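Local coordinates for beta-galactosidase (Bacteroides thetaiotaomicron, PDB 5MUI), which probably acts as an arabinofuranosidase on rhamnogalacturonan II, a complex plant pectin broken down by gut bacteria, at residues L165-A170 and L203-S208; M224-G229 and G243-K248. All coordinates share one frame; numbering follows the deposited sequence.

Interaction 1 of 2, residues L165-A170 and L203-S208; sequences LFVGLA and LTQYKS. With 8PK (4-O-[(1R)-1-hydroxyethyl]-2-O-methyl-alpha-L-fucopyranose), chain B; FUB (beta-L-arabinofuranose), chain C.
Leu165 and Thr204 meet through one well-directed bond: the backbone N of Leu165 donates to Thr204 OG1 at 3.0 Å, with 161° at the hydrogen. Thr204 reaches it because OG1 is anti to the backbone N of Thr204 itself (chi1 178°), and the same hydroxyl donates to Gln205 O at 3.2 Å, so both its roles are used. One residue further on, Gln205 N donates to Leu165 O at 3.0 Å. The Gln205 side chain, extended beyond CG, crosses those of Phe166 and Val167 at about a right angle. Its NE2 comes 3.4 Å from Phe166 CA and sits at the edge of the Phe166 ring, the amide plane perpendicular to that ring; NE2 also makes a weak hydrogen bond to Leu190 O. At the far end Val167 CG1 touches Ser208 OG at 3.6 Å, a hydroxyl whose polar partner is Thr149. Leu165 CD1 approaches Tyr206 CD1 obliquely at 4.2 Å, while arabinofuranose C2 lies over one face of the tyrosine ring, 3.8 Å above its plane, and the methyl C7 of the modified fucose is at the edge. Leu165 thus backs a sugar-binding aromatic. Two neighbouring four-stranded antiparallel sheets join here, the third strand of one meeting the first strand of the next, as blades meet in a five-bladed beta-propeller whose glycan pocket Leu203, Tyr206 and Lys207 help to line.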
ATOM      1  N   LEU A 165     -10.294   5.951 -10.806  1.00 20.72           N
ATOM      2  CA  LEU A 165     -10.463   4.944  -9.768  1.00 19.72           C
ATOM      3  C   LEU A 165     -11.010   5.621  -8.504  1.00 19.62           C
ATOM      4  O   LEU A 165     -10.649   6.757  -8.210  1.00 19.28           O
ATOM      5  CB  LEU A 165      -9.127   4.296  -9.453  1.00 20.05           C
ATOM      6  CG  LEU A 165      -8.349   3.643 -10.608  1.00 21.74           C
ATOM      7  CD1 LEU A 165      -6.878   3.499 -10.190  1.00 22.49           C
ATOM      8  CD2 LEU A 165      -8.968   2.316 -11.003  1.00 21.78           C
ATOM      9  N   PHE A 166     -11.874   4.930  -7.762  1.00 19.17           N
ATOM     10  CA  PHE A 166     -12.482   5.443  -6.523  1.00 19.56           C
ATOM     11  C   PHE A 166     -12.280   4.465  -5.374  1.00 20.40           C
ATOM     12  O   PHE A 166     -11.941   3.303  -5.610  1.00 20.48           O
ATOM     13  CB  PHE A 166     -13.991   5.642  -6.688  1.00 22.11           C
ATOM     14  CG  PHE A 166     -14.385   6.327  -7.965  1.00 23.07           C
ATOM     15  CD1 PHE A 166     -13.756   7.496  -8.362  1.00 25.46           C
ATOM     16  CD2 PHE A 166     -15.381   5.798  -8.767  1.00 25.74           C
ATOM     17  CE1 PHE A 166     -14.110   8.121  -9.561  1.00 25.96           C
ATOM     18  CE2 PHE A 166     -15.748   6.425  -9.954  1.00 26.61           C
ATOM     19  CZ  PHE A 166     -15.100   7.579 -10.356  1.00 25.46           C
ATOM     20  N   VAL A 167     -12.553   4.905  -4.146  1.00 19.07           N
ATOM     21  CA  VAL A 167     -12.336   4.061  -2.963  1.00 19.19           C
ATOM     22  C   VAL A 167     -13.583   3.234  -2.623  1.00 18.42           C
ATOM     23  O   VAL A 167     -14.669   3.794  -2.361  1.00 18.46           O
ATOM     24  CB  VAL A 167     -11.916   4.906  -1.736  1.00 20.29           C
ATOM     25  CG1 VAL A 167     -11.625   4.020  -0.548  1.00 19.51           C
ATOM     26  CG2 VAL A 167     -10.683   5.752  -2.050  1.00 21.73           C
ATOM     27  N   GLY A 168     -13.406   1.906  -2.572  1.00 18.75           N
ATOM     28  CA  GLY A 168     -14.450   0.946  -2.210  1.00 18.87           C
ATOM     29  C   GLY A 168     -14.290   0.368  -0.822  1.00 18.87           C
ATOM     30  O   GLY A 168     -13.184   0.417  -0.249  1.00 17.16           O
ATOM     31  N   LEU A 169     -15.393  -0.174  -0.284  1.00 18.10           N
ATOM     32  CA  LEU A 169     -15.402  -0.849   1.046  1.00 19.72           C
ATOM     33  C   LEU A 169     -15.903  -2.296   0.939  1.00 18.51           C
ATOM     34  O   LEU A 169     -16.941  -2.551   0.312  1.00 18.53           O
ATOM     35  CB  LEU A 169     -16.312  -0.121   2.028  1.00 21.44           C
ATOM     36  CG  LEU A 169     -16.336  -0.634   3.484  1.00 23.09           C
ATOM     37  CD1 LEU A 169     -14.981  -0.472   4.170  1.00 25.15           C
ATOM     38  CD2 LEU A 169     -17.460   0.047   4.271  1.00 24.47           C
ATOM     39  N   ALA A 170     -15.166  -3.215   1.549  1.00 17.02           N
ATOM     40  CA  ALA A 170     -15.541  -4.612   1.597  1.00 18.41           C
ATOM     41  C   ALA A 170     -15.396  -5.152   3.013  1.00 19.04           C
ATOM     42  O   ALA A 170     -14.696  -4.567   3.847  1.00 18.13           O
ATOM     43  CB  ALA A 170     -14.698  -5.419   0.623  1.00 18.60           C
ATOM     44  N   LEU A 203      -8.410  14.179  -9.824  1.00 23.43           N
ATOM     45  CA  LEU A 203      -8.141  13.367 -11.029  1.00 23.76           C
ATOM     46  C   LEU A 203      -8.469  11.870 -10.864  1.00 22.96           C
ATOM     47  O   LEU A 203      -9.036  11.242 -11.758  1.00 22.81           O
ATOM     48  CB  LEU A 203      -6.673  13.519 -11.456  1.00 25.58           C
ATOM     49  CG  LEU A 203      -6.256  14.945 -11.814  1.00 26.41           C
ATOM     50  CD1 LEU A 203      -4.752  15.039 -11.919  1.00 28.12           C
ATOM     51  CD2 LEU A 203      -6.931  15.385 -13.107  1.00 28.13           C
ATOM     52  N   THR A 204      -8.058  11.298  -9.744  1.00 21.50           N
ATOM     53  CA  THR A 204      -8.304   9.885  -9.437  1.00 21.92           C
ATOM     54  C   THR A 204      -7.807   9.611  -8.017  1.00 21.18           C
ATOM     55  O   THR A 204      -6.988  10.374  -7.484  1.00 19.36           O
ATOM     56  CB  THR A 204      -7.642   8.926 -10.468  1.00 23.26           C
ATOM     57  OG1 THR A 204      -7.877   7.558 -10.089  1.00 25.41           O
ATOM     58  CG2 THR A 204      -6.154   9.173 -10.538  1.00 23.65           C
ATOM     59  N   GLN A 205      -8.356   8.573  -7.381  1.00 20.23           N
ATOM     60  CA  GLN A 205      -7.890   8.139  -6.065  1.00 20.93           C
ATOM     61  C   GLN A 205      -7.088   6.855  -6.257  1.00 20.93           C
ATOM     62  O   GLN A 205      -7.238   6.192  -7.297  1.00 22.04           O
ATOM     63  CB  GLN A 205      -9.080   7.967  -5.089  1.00 22.71           C
ATOM     64  CG  GLN A 205      -9.694   9.316  -4.690  1.00 24.06           C
ATOM     65  CD  GLN A 205     -11.176   9.321  -4.338  1.00 25.15           C
ATOM     66  OE1 GLN A 205     -11.648  10.258  -3.660  1.00 26.71           O
ATOM     67  NE2 GLN A 205     -11.919   8.306  -4.770  1.00 24.58           N
ATOM     68  N   TYR A 206      -6.208   6.548  -5.293  1.00 18.88           N
ATOM     69  CA  TYR A 206      -5.369   5.370  -5.351  1.00 20.35           C
ATOM     70  C   TYR A 206      -5.473   4.556  -4.056  1.00 19.32           C
ATOM     71  O   TYR A 206      -6.586   4.302  -3.605  1.00 19.15           O
ATOM     72  CB  TYR A 206      -3.938   5.753  -5.699  1.00 21.14           C
ATOM     73  CG  TYR A 206      -3.711   6.273  -7.085  1.00 23.00           C
ATOM     74  CD1 TYR A 206      -3.760   5.415  -8.204  1.00 24.19           C
ATOM     75  CD2 TYR A 206      -3.403   7.630  -7.290  1.00 24.82           C
ATOM     76  CE1 TYR A 206      -3.519   5.907  -9.494  1.00 26.13           C
ATOM     77  CE2 TYR A 206      -3.167   8.119  -8.563  1.00 27.19           C
ATOM     78  CZ  TYR A 206      -3.226   7.274  -9.652  1.00 25.03           C
ATOM     79  OH  TYR A 206      -2.950   7.844 -10.879  1.00 29.91           O
ATOM     80  N   LYS A 207      -4.353   4.105  -3.485  1.00 18.16           N
ATOM     81  CA  LYS A 207      -4.375   3.261  -2.273  1.00 18.53           C
ATOM     82  C   LYS A 207      -4.956   3.966  -1.039  1.00 17.65           C
ATOM     83  O   LYS A 207      -4.712   5.164  -0.831  1.00 17.57           O
ATOM     84  CB  LYS A 207      -2.955   2.738  -1.940  1.00 19.59           C
ATOM     85  CG  LYS A 207      -2.949   1.942  -0.633  1.00 21.53           C
ATOM     86  CD  LYS A 207      -1.678   1.208  -0.336  1.00 25.30           C
ATOM     87  CE  LYS A 207      -1.882   0.422   0.962  1.00 27.61           C
ATOM     88  NZ  LYS A 207      -0.662  -0.384   1.161  1.00 30.38           N
ATOM     89  N   SER A 208      -5.711   3.216  -0.230  1.00 17.16           N
ATOM     90  CA  SER A 208      -6.203   3.671   1.072  1.00 17.96           C
ATOM     91  C   SER A 208      -5.939   2.626   2.133  1.00 19.29           C
ATOM     92  O   SER A 208      -5.886   1.424   1.830  1.00 18.94           O
ATOM     93  CB  SER A 208      -7.711   3.940   1.030  1.00 18.46           C
ATOM     94  OG  SER A 208      -8.417   2.824   0.490  1.00 17.76           O
TER
HETATM   95  O9  8PK B   8      -6.395  10.562 -16.442  1.00 51.71           O
HETATM   96  C8  8PK B   8      -6.099  10.374 -15.063  1.00 47.91           C
HETATM   97  C10 8PK B   8      -7.271   9.653 -14.396  1.00 46.13           C
HETATM   98  O4  8PK B   8      -4.875   9.634 -14.918  1.00 44.86           O
HETATM   99  C4  8PK B   8      -3.696  10.242 -15.496  1.00 41.08           C
HETATM  100  C5  8PK B   8      -2.763   9.128 -15.971  1.00 40.60           C
HETATM  101  C6  8PK B   8      -3.532   8.116 -16.817  1.00 43.60           C
HETATM  102  O5  8PK B   8      -2.157   8.416 -14.873  1.00 38.56           O
HETATM  103  C3  8PK B   8      -2.974  11.151 -14.499  1.00 40.44           C
HETATM  104  O3  8PK B   8      -3.841  12.187 -14.028  1.00 39.45           O
HETATM  105  C2  8PK B   8      -2.445  10.310 -13.332  1.00 40.50           C
HETATM  106  O2  8PK B   8      -1.785  11.144 -12.342  1.00 41.61           O
HETATM  107  C7  8PK B   8      -2.592  11.482 -11.204  1.00 40.90           C
HETATM  108  C1  8PK B   8      -1.505   9.216 -13.886  1.00 39.02           C
HETATM  109  O5  FUB C   6       0.234   1.014  -5.220  1.00 30.64           O
HETATM  110  C5  FUB C   6      -0.983   1.276  -5.954  1.00 29.84           C
HETATM  111  C4  FUB C   6      -1.070   2.636  -6.663  1.00 28.02           C
HETATM  112  O4  FUB C   6      -0.692   2.546  -8.051  1.00 28.27           O
HETATM  113  C3  FUB C   6      -0.240   3.770  -6.104  1.00 26.15           C
HETATM  114  O3  FUB C   6      -0.865   4.382  -4.963  1.00 28.39           O
HETATM  115  C2  FUB C   6      -0.143   4.702  -7.317  1.00 26.11           C
HETATM  116  O2  FUB C   6       0.971   5.608  -7.264  1.00 25.39           O
HETATM  117  C1  FUB C   6      -0.120   3.770  -8.535  1.00 25.59           C

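Interaction 2 of 2, residues M224-G229 and G243-K248. With FUB (beta-L-arabinofuranose), chain C.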
ATOM      1  N   MET A 224      -8.666   7.174   7.856  1.00 18.05           N
ATOM      2  CA  MET A 224      -8.122   6.711   6.567  1.00 18.58           C
ATOM      3  C   MET A 224      -6.987   7.617   6.068  1.00 18.71           C
ATOM      4  O   MET A 224      -7.167   8.832   5.999  1.00 19.36           O
ATOM      5  CB  MET A 224      -9.233   6.663   5.501  1.00 19.04           C
ATOM      6  CG  MET A 224      -8.814   6.132   4.111  1.00 21.05           C
ATOM      7  SD  MET A 224     -10.087   6.503   2.839  1.00 21.57           S
ATOM      8  CE  MET A 224     -11.394   5.395   3.370  1.00 21.29           C
ATOM      9  N   PHE A 225      -5.841   7.009   5.732  1.00 17.73           N
ATOM     10  CA  PHE A 225      -4.788   7.636   4.953  1.00 17.60           C
ATOM     11  C   PHE A 225      -4.890   7.129   3.531  1.00 18.07           C
ATOM     12  O   PHE A 225      -4.980   5.891   3.299  1.00 17.47           O
ATOM     13  CB  PHE A 225      -3.390   7.310   5.525  1.00 18.56           C
ATOM     14  CG  PHE A 225      -2.999   8.193   6.669  1.00 18.88           C
ATOM     15  CD1 PHE A 225      -3.550   8.000   7.934  1.00 19.91           C
ATOM     16  CD2 PHE A 225      -2.140   9.272   6.463  1.00 20.17           C
ATOM     17  CE1 PHE A 225      -3.201   8.845   8.987  1.00 20.03           C
ATOM     18  CE2 PHE A 225      -1.762  10.108   7.515  1.00 20.19           C
ATOM     19  CZ  PHE A 225      -2.307   9.891   8.779  1.00 20.96           C
ATOM     20  N   TYR A 226      -4.923   8.049   2.566  1.00 17.29           N
ATOM     21  CA  TYR A 226      -5.015   7.648   1.139  1.00 17.72           C
ATOM     22  C   TYR A 226      -4.277   8.598   0.241  1.00 17.39           C
ATOM     23  O   TYR A 226      -4.086   9.766   0.606  1.00 16.59           O
ATOM     24  CB  TYR A 226      -6.471   7.483   0.645  1.00 18.46           C
ATOM     25  CG  TYR A 226      -7.361   8.728   0.568  1.00 20.16           C
ATOM     26  CD1 TYR A 226      -7.785   9.391   1.729  1.00 21.46           C
ATOM     27  CD2 TYR A 226      -7.852   9.189  -0.671  1.00 20.98           C
ATOM     28  CE1 TYR A 226      -8.661  10.491   1.660  1.00 21.86           C
ATOM     29  CE2 TYR A 226      -8.732  10.266  -0.758  1.00 20.83           C
ATOM     30  CZ  TYR A 226      -9.133  10.934   0.403  1.00 22.12           C
ATOM     31  OH  TYR A 226     -10.007  12.022   0.317  1.00 22.94           O
ATOM     32  N   ASN A 227      -3.793   8.102  -0.901  1.00 17.56           N
ATOM     33  CA  ASN A 227      -3.142   9.014  -1.867  1.00 18.06           C
ATOM     34  C   ASN A 227      -4.016   9.164  -3.096  1.00 17.86           C
ATOM     35  O   ASN A 227      -4.848   8.305  -3.360  1.00 16.96           O
ATOM     36  CB  ASN A 227      -1.670   8.634  -2.168  1.00 20.30           C
ATOM     37  CG  ASN A 227      -1.510   7.245  -2.791  1.00 22.10           C
ATOM     38  OD1 ASN A 227      -1.750   6.231  -2.128  1.00 23.12           O
ATOM     39  ND2 ASN A 227      -1.004   7.198  -4.029  1.00 21.47           N
ATOM     40  N   ALA A 228      -3.841  10.279  -3.802  1.00 17.56           N
ATOM     41  CA  ALA A 228      -4.672  10.648  -4.933  1.00 17.80           C
ATOM     42  C   ALA A 228      -3.932  11.622  -5.815  1.00 19.42           C
ATOM     43  O   ALA A 228      -2.920  12.187  -5.389  1.00 18.33           O
ATOM     44  CB  ALA A 228      -5.962  11.283  -4.429  1.00 18.93           C
ATOM     45  N   GLY A 229      -4.467  11.822  -7.024  1.00 20.29           N
ATOM     46  CA  GLY A 229      -3.886  12.731  -8.032  1.00 20.29           C
ATOM     47  C   GLY A 229      -4.697  14.021  -8.228  1.00 21.64           C
ATOM     48  O   GLY A 229      -5.947  14.005  -8.165  1.00 20.38           O
ATOM     49  N   GLY A 243      -3.450  12.305   1.981  1.00 17.28           N
ATOM     50  CA  GLY A 243      -4.431  12.956   2.861  1.00 17.72           C
ATOM     51  C   GLY A 243      -5.222  12.019   3.745  1.00 17.73           C
ATOM     52  O   GLY A 243      -5.080  10.795   3.683  1.00 18.23           O
ATOM     53  N   ILE A 244      -6.094  12.619   4.556  1.00 17.99           N
ATOM     54  CA  ILE A 244      -6.860  11.940   5.575  1.00 17.63           C
ATOM     55  C   ILE A 244      -8.398  12.086   5.370  1.00 18.39           C
ATOM     56  O   ILE A 244      -8.879  13.169   4.980  1.00 18.16           O
ATOM     57  CB  ILE A 244      -6.451  12.496   6.957  1.00 18.88           C
ATOM     58  CG1 ILE A 244      -5.028  12.034   7.308  1.00 19.17           C
ATOM     59  CG2 ILE A 244      -7.393  12.015   8.064  1.00 18.62           C
ATOM     60  CD1 ILE A 244      -4.420  12.823   8.451  1.00 21.15           C
ATOM     61  N   ALA A 245      -9.139  11.007   5.614  1.00 17.97           N
ATOM     62  CA  ALA A 245     -10.590  11.079   5.818  1.00 19.10           C
ATOM     63  C   ALA A 245     -10.998  10.362   7.109  1.00 19.18           C
ATOM     64  O   ALA A 245     -10.259   9.518   7.626  1.00 19.54           O
ATOM     65  CB  ALA A 245     -11.346  10.545   4.605  1.00 19.40           C
ATOM     66  N   LEU A 246     -12.157  10.738   7.638  1.00 20.26           N
ATOM     67  CA  LEU A 246     -12.576  10.378   8.982  1.00 21.89           C
ATOM     68  C   LEU A 246     -14.001   9.820   8.991  1.00 21.95           C
ATOM     69  O   LEU A 246     -14.849  10.301   8.227  1.00 21.87           O
ATOM     70  CB  LEU A 246     -12.480  11.627   9.879  1.00 22.90           C
ATOM     71  CG  LEU A 246     -11.113  12.311   9.936  1.00 25.01           C
ATOM     72  CD1 LEU A 246     -11.215  13.695  10.559  1.00 27.20           C
ATOM     73  CD2 LEU A 246     -10.104  11.445  10.693  1.00 23.87           C
ATOM     74  N   SER A 247     -14.246   8.806   9.831  1.00 22.57           N
ATOM     75  CA  SER A 247     -15.588   8.213   9.998  1.00 23.19           C
ATOM     76  C   SER A 247     -15.888   7.698  11.420  1.00 23.26           C
ATOM     77  O   SER A 247     -14.981   7.281  12.163  1.00 21.63           O
ATOM     78  CB  SER A 247     -15.775   7.061   8.986  1.00 24.05           C
ATOM     79  OG  SER A 247     -17.017   6.390   9.155  1.00 23.57           O
ATOM     80  N   LYS A 248     -17.189   7.722  11.780  1.00 24.86           N
ATOM     81  CA  LYS A 248     -17.691   7.134  13.031  1.00 26.63           C
ATOM     82  C   LYS A 248     -18.184   5.689  12.845  1.00 27.65           C
ATOM     83  O   LYS A 248     -18.333   4.963  13.826  1.00 28.16           O
ATOM     84  CB  LYS A 248     -18.877   7.955  13.593  1.00 29.92           C
ATOM     85  CG  LYS A 248     -18.593   9.397  14.005  1.00 31.60           C
TER
HETATM   86  O5  FUB C   6       0.234   1.014  -5.220  1.00 30.64           O
HETATM   87  C5  FUB C   6      -0.983   1.276  -5.954  1.00 29.84           C
HETATM   88  C4  FUB C   6      -1.070   2.636  -6.663  1.00 28.02           C
HETATM   89  O4  FUB C   6      -0.692   2.546  -8.051  1.00 28.27           O
HETATM   90  C3  FUB C   6      -0.240   3.770  -6.104  1.00 26.15           C
HETATM   91  O3  FUB C   6      -0.865   4.382  -4.963  1.00 28.39           O
HETATM   92  C2  FUB C   6      -0.143   4.702  -7.317  1.00 26.11           C
HETATM   93  O2  FUB C   6       0.971   5.608  -7.264  1.00 25.39           O
HETATM   94  C1  FUB C   6      -0.120   3.770  -8.535  1.00 25.59           C
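The Phe225 ring carries Ile244 CG1 over one face, 3.8 Å from the ring centroid and 15° off the normal, a CH-pi contact, offset toward the rim. The terminal CD1 of Ile244 goes on to Phe225 CZ at 3.6 Å, the two side chains running alongside and pointing the same way. Val242, two residues back on the same strand as Ile244, also touches Phe225. On the other side of the sheet, the Tyr226 ring presents an edge to the backbone carbonyl carbon of Ile244, while Ala245 CB approaches CE1 of Tyr226 obliquely at 4.0 Å. With CG of Tyr226 tucked between its backbone N and carbonyl carbon (chi1 66°), the ring leans over the partner strand; its OH is hydrogen-bonded to Glu201, and the ring of Trp200 meets it too. Between these two layers of side chains the backbone pairs regularly. Met224 N donates to Ala245 O at 2.8 Å and Ala245 N returns a hydrogen bond to Met224 O at 3.0 Å; Tyr226 and Gly243 form a second pair of N-H...O hydrogen bonds two residues along, leaving Phe225 and Ile244 as the non-hydrogen-bonded pair between them. There Ile244 CA makes a CA-H...O contact with Met224 O at 3.2 Å. Just past the paired residues, Asn227 ND2 donates to O3 of the arabinofuranose at 3.0 Å (163° at the hydrogen); the same sugar is also hydrogen-bonded to Asp273, Lys334 and Gln240. Strands 222-231 and 238-247 form a beta hairpin, the middle of a four-stranded propeller blade, which contributes Asn227 and Gly229 to the glycan pocket.

Both contacts are buried, with centres about 10 Å apart, and they share one blade: strand 204-212 of interaction 1 pairs antiparallel with strand 222-231 of interaction 2. The two join directly through probable hydrogen bonds, Tyr206 N to Asn227 O and Gly229 N to Thr204 O. Their chemistry differs with position. Interaction 2 lies inside the blade and has a run of three antiparallel bridges with mostly apolar side-chain contacts on both faces, whereas interaction 1 spans two blades and relies on two hydrogen bonds, one through a threonine hydroxyl, plus side-chain packing. Each reaches the same arabinofuranose differently: 203-208 offers an aromatic face, 224-229 an amide.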